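Side-chain contacts in extracellular PQQ-dependent sugar dehydrogenase (Coprinopsis cinerea, PDB 6JT6), which probably oxidises sugars with a pyrroloquinoline quinone cofactor, the part described here being its heme-binding cytochrome b domain, likely to serve in electron transfer: residues T15-Y20 with Y170-G175; C123-G128 with I133-S138. All blocks are in the same frame, centred on the assembly; numbering follows the deposited sequence.

Contact 1 of 2, residues T15-Y20 with Y170-G175; sequences TFSRFY and YGFDIG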
# COMPACT_ATOMS: atom_id res chain seq x y z
N THR A 15 -9.78 8.35 7.67
CA THR A 15 -10.63 7.53 6.85
C THR A 15 -9.86 7.16 5.58
O THR A 15 -9.14 8.01 5.02
CB THR A 15 -11.97 8.23 6.47
OG1 THR A 15 -11.67 9.38 5.67
CG2 THR A 15 -12.72 8.62 7.71
N PHE A 16 -9.96 5.89 5.18
CA PHE A 16 -9.32 5.42 3.93
C PHE A 16 -10.42 4.96 2.96
O PHE A 16 -11.54 4.59 3.38
CB PHE A 16 -8.43 4.20 4.20
CG PHE A 16 -7.19 4.47 5.01
CD1 PHE A 16 -5.93 4.57 4.39
CD2 PHE A 16 -7.25 4.54 6.42
CE1 PHE A 16 -4.75 4.80 5.15
CE2 PHE A 16 -6.09 4.74 7.17
CZ PHE A 16 -4.85 4.89 6.56
N SER A 17 -10.09 4.96 1.67
CA SER A 17 -10.79 4.09 0.73
C SER A 17 -10.15 2.68 0.89
O SER A 17 -8.97 2.46 0.51
CB SER A 17 -10.68 4.62 -0.70
OG SER A 17 -11.24 3.68 -1.59
N ARG A 18 -10.92 1.76 1.45
CA ARG A 18 -10.39 0.44 1.83
C ARG A 18 -11.03 -0.73 1.09
O ARG A 18 -12.26 -0.77 0.94
CB ARG A 18 -10.54 0.21 3.34
CG ARG A 18 -9.74 -0.99 3.81
CD ARG A 18 -10.50 -1.90 4.76
NE ARG A 18 -11.96 -1.95 4.62
CZ ARG A 18 -12.75 -2.50 5.54
NH1 ARG A 18 -12.21 -3.07 6.62
NH2 ARG A 18 -14.07 -2.52 5.38
N PHE A 19 -10.17 -1.64 0.64
CA PHE A 19 -10.55 -2.90 0.01
C PHE A 19 -10.19 -3.95 1.03
O PHE A 19 -9.02 -4.08 1.43
CB PHE A 19 -9.74 -3.17 -1.30
CG PHE A 19 -9.98 -4.55 -1.91
CD1 PHE A 19 -11.15 -4.84 -2.62
CD2 PHE A 19 -9.03 -5.56 -1.77
CE1 PHE A 19 -11.38 -6.12 -3.18
CE2 PHE A 19 -9.23 -6.83 -2.33
CZ PHE A 19 -10.41 -7.11 -3.03
N TYR A 20 -11.21 -4.69 1.46
CA TYR A 20 -11.05 -5.77 2.42
C TYR A 20 -11.18 -7.08 1.63
O TYR A 20 -12.11 -7.26 0.87
CB TYR A 20 -12.08 -5.68 3.56
CG TYR A 20 -12.11 -6.94 4.38
CD1 TYR A 20 -11.12 -7.21 5.32
CD2 TYR A 20 -13.12 -7.90 4.19
CE1 TYR A 20 -11.12 -8.38 6.05
CE2 TYR A 20 -13.14 -9.08 4.93
CZ TYR A 20 -12.13 -9.31 5.84
OH TYR A 20 -12.13 -10.47 6.58
N TYR A 170 -8.85 -5.19 -8.61
CA TYR A 170 -10.20 -4.62 -8.48
C TYR A 170 -10.17 -3.22 -9.04
O TYR A 170 -9.12 -2.57 -9.03
CB TYR A 170 -10.66 -4.63 -7.01
CG TYR A 170 -9.72 -3.89 -6.07
CD1 TYR A 170 -9.86 -2.52 -5.84
CD2 TYR A 170 -8.67 -4.56 -5.45
CE1 TYR A 170 -8.99 -1.84 -5.00
CE2 TYR A 170 -7.78 -3.89 -4.61
CZ TYR A 170 -7.95 -2.54 -4.38
OH TYR A 170 -7.07 -1.89 -3.52
N GLY A 171 -11.33 -2.77 -9.53
CA GLY A 171 -11.54 -1.40 -9.97
C GLY A 171 -11.99 -0.52 -8.81
O GLY A 171 -12.61 -0.98 -7.84
N PHE A 172 -11.63 0.75 -8.87
CA PHE A 172 -12.24 1.71 -7.95
C PHE A 172 -12.25 3.14 -8.49
O PHE A 172 -11.46 3.50 -9.37
CB PHE A 172 -11.62 1.66 -6.55
CG PHE A 172 -10.25 2.25 -6.47
CD1 PHE A 172 -10.07 3.50 -5.89
CD2 PHE A 172 -9.16 1.57 -6.99
CE1 PHE A 172 -8.80 4.06 -5.82
CE2 PHE A 172 -7.88 2.12 -6.92
CZ PHE A 172 -7.71 3.37 -6.33
N ASP A 173 -13.11 3.93 -7.87
CA ASP A 173 -13.29 5.33 -8.18
C ASP A 173 -12.22 6.12 -7.44
O ASP A 173 -12.27 6.27 -6.21
CB ASP A 173 -14.69 5.75 -7.71
CG ASP A 173 -15.05 7.14 -8.10
OD1 ASP A 173 -14.17 7.97 -8.42
OD2 ASP A 173 -16.26 7.41 -8.09
N ILE A 174 -11.26 6.65 -8.19
CA ILE A 174 -10.10 7.38 -7.62
C ILE A 174 -10.53 8.69 -6.95
O ILE A 174 -10.06 9.01 -5.86
CB ILE A 174 -8.97 7.59 -8.68
CG1 ILE A 174 -7.65 8.03 -8.05
CG2 ILE A 174 -9.38 8.59 -9.74
CD1 ILE A 174 -7.03 6.95 -7.17
N GLY A 175 -11.42 9.44 -7.61
CA GLY A 175 -11.96 10.67 -7.07
C GLY A 175 -12.62 10.50 -5.71
O GLY A 175 -12.57 11.39 -4.88

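Contact 2 of 2, residues C123-G128 with I133-S138; sequences CTRWTG and IPTTGS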
# COMPACT_ATOMS: atom_id res chain seq x y z
N CYS A 123 4.61 8.40 -7.37
CA CYS A 123 4.01 7.10 -7.51
C CYS A 123 2.76 7.14 -8.37
O CYS A 123 2.00 6.19 -8.36
CB CYS A 123 3.61 6.55 -6.13
SG CYS A 123 5.00 6.33 -5.01
N THR A 124 2.51 8.25 -9.08
CA THR A 124 1.25 8.34 -9.82
C THR A 124 1.48 8.41 -11.35
O THR A 124 0.52 8.39 -12.09
CB THR A 124 0.42 9.55 -9.38
OG1 THR A 124 1.17 10.73 -9.70
CG2 THR A 124 0.17 9.53 -7.86
N ARG A 125 2.74 8.51 -11.77
CA ARG A 125 3.11 8.45 -13.20
C ARG A 125 4.26 7.47 -13.41
O ARG A 125 5.20 7.44 -12.61
CB ARG A 125 3.51 9.83 -13.74
CG ARG A 125 2.36 10.83 -13.73
CD ARG A 125 1.41 10.64 -14.91
NE ARG A 125 0.28 11.57 -14.84
CZ ARG A 125 -0.96 11.24 -14.49
NH1 ARG A 125 -1.90 12.18 -14.45
NH2 ARG A 125 -1.28 9.98 -14.19
N TRP A 126 4.17 6.66 -14.45
CA TRP A 126 5.27 5.77 -14.83
C TRP A 126 5.22 5.35 -16.30
O TRP A 126 4.20 5.51 -16.95
CB TRP A 126 5.29 4.52 -13.95
CG TRP A 126 3.99 3.74 -13.94
CD1 TRP A 126 3.61 2.76 -14.82
CD2 TRP A 126 2.91 3.88 -13.00
NE1 TRP A 126 2.37 2.27 -14.49
CE2 TRP A 126 1.90 2.95 -13.39
CE3 TRP A 126 2.69 4.70 -11.88
CZ2 TRP A 126 0.70 2.78 -12.67
CZ3 TRP A 126 1.48 4.52 -11.13
CH2 TRP A 126 0.51 3.57 -11.55
N THR A 127 6.27 4.74 -16.80
CA THR A 127 6.24 4.37 -18.23
C THR A 127 5.84 2.91 -18.36
O THR A 127 6.42 2.04 -17.74
CB THR A 127 7.57 4.70 -18.94
OG1 THR A 127 8.65 4.03 -18.29
CG2 THR A 127 7.85 6.19 -18.86
N GLY A 128 4.81 2.65 -19.13
CA GLY A 128 4.35 1.30 -19.34
C GLY A 128 3.17 1.00 -18.46
O GLY A 128 2.78 1.83 -17.63
N ILE A 133 -1.72 6.63 -12.20
CA ILE A 133 -3.00 6.61 -11.51
C ILE A 133 -3.74 7.85 -12.05
O ILE A 133 -3.21 8.96 -11.92
CB ILE A 133 -2.84 6.66 -9.96
CG1 ILE A 133 -2.08 5.42 -9.43
CG2 ILE A 133 -4.21 6.76 -9.27
CD1 ILE A 133 -1.57 5.58 -8.00
N PRO A 134 -4.94 7.68 -12.64
CA PRO A 134 -5.63 8.85 -13.22
C PRO A 134 -6.04 9.89 -12.16
O PRO A 134 -6.16 9.56 -10.97
CB PRO A 134 -6.87 8.25 -13.90
CG PRO A 134 -7.08 6.92 -13.24
CD PRO A 134 -5.70 6.43 -12.83
N THR A 135 -6.25 11.14 -12.59
CA THR A 135 -6.71 12.21 -11.68
C THR A 135 -8.16 11.94 -11.31
O THR A 135 -8.56 12.16 -10.16
CB THR A 135 -6.61 13.63 -12.31
OG1 THR A 135 -5.31 13.82 -12.87
CG2 THR A 135 -6.81 14.70 -11.26
N THR A 136 -8.94 11.51 -12.30
CA THR A 136 -10.36 11.21 -12.10
C THR A 136 -10.72 9.92 -12.84
O THR A 136 -10.01 9.47 -13.76
CB THR A 136 -11.29 12.34 -12.64
OG1 THR A 136 -11.00 12.55 -14.02
CG2 THR A 136 -11.12 13.65 -11.86
N GLY A 137 -11.84 9.34 -12.46
CA GLY A 137 -12.35 8.18 -13.17
C GLY A 137 -11.93 6.89 -12.48
O GLY A 137 -11.74 6.87 -11.26
N SER A 138 -11.82 5.82 -13.25
CA SER A 138 -11.57 4.52 -12.68
C SER A 138 -10.09 4.18 -12.68
O SER A 138 -9.36 4.41 -13.66
CB SER A 138 -12.37 3.44 -13.39
OG SER A 138 -12.14 3.48 -14.79

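Contact 1 of 2, residues T15-Y20 with Y170-G175
Phe19 on strand 15-21 and Tyr170 on strand 166-173 meet between two β-sheets of the cytochrome domain, where they form an offset stack. The ring planes differ by only 11° and the centroids lie 4.0 Å apart. Tyr170 CD2 sits over the middle of the Phe19 ring, whereas Phe19 CG lies over the Tyr170 ring toward its rim. The closest carbons, Phe19 CD2 and Tyr170 CE2, approach to 3.5 Å. Phe19 holds its CG anti to the backbone N (chi1 173°), which lays the ring against Tyr170. Phe19 CB, set by the backbone, also lies over the phenol face in a CH-pi contact, 4.0 Å from the Tyr170 centroid. Two broad flat rings suit the interface because they can lie face to face and fill the gap between strands whose CA atoms at Phe19 and Tyr170 are 8.7 Å apart. Trimmed to an alanine, Phe19 would probably leave that face of Tyr170 without its stacking partner and the phenol freer to turn. The small Ser17 makes only a loose approach, its OG 4.5 Å from Phe172 CD1. Trp143 meets the Phe19 ring, and Phe141 packs edge-to-face with Phe172. Side chains packed between facing sheets mark a β-sandwich, the fold of cellobiose dehydrogenase-type cytochrome domains; here the filling is aromatic.

Contact 2 of 2, residues C123-G128 with I133-S138
Thr124 and Ile133 bring two irregular lengths of the loop before strand 138-146 together, their CA atoms 4.9 Å apart and Ile133 N donating to Thr124 O at 2.9 Å (152° at the hydrogen). Arg125 reaches back over this junction. Its chain bends at chi2 (-79°), which swings the guanidinium toward the second segment, and NH2 gives a weak bond of 3.1 Å to Ile133 O. The same NH2 also bonds weakly to Thr124 O, so that carbonyl accepts from both Ile133 N and the arginine. A long, flexible cation suits this exposed border, where it also touches the N-acetylglucosamine of the attached glycan. On the buried side, Trp126 presents its six-membered edge to Ile133, with CH2 3.8 Å from Ile133 CG1. Isoleucine suits this buried, apolar setting, and its longer branch makes both contacts: CG1 meets the indole edge and CD1 reaches 3.6 Å from Cys123 O, while Phe44 packs against the same side chain. Asn68 accepts from Trp126 NE1, Asp42 bonds Thr124 OG1, and a disulfide ties Cys123 to Cys120. Cys123 O, in plane at the indole edge, is buried with no polar partner in the model. The chemistry is thus divided: one good backbone bond and the apolar contact of Ile133 with the Trp126 edge carry the join, while the arginine adds, on the exposed side, one weak bond across and one within its own segment, probably a modest contribution.

Contact 2 is nested in sequence between the two segments of contact 1, and the two centres lie 14 Å apart. They meet at Ile174, which follows strand 166-173: Ile174 N probably bonds to Gly137 O at 3.1 Å, and Ile174 CD1 packs on Ile133 CG2 at 3.5 Å. Ile174, just beyond the aromatic residues of contact 1, thus ties the end of strand 166-173 to the loop of contact 2. Their surroundings differ. In contact 1 the side chain of Tyr170 lies about 8 Å from the heme, near the cofactor but not against it; in contact 2 that of Trp126 approaches the surface glycan to about 4 Å.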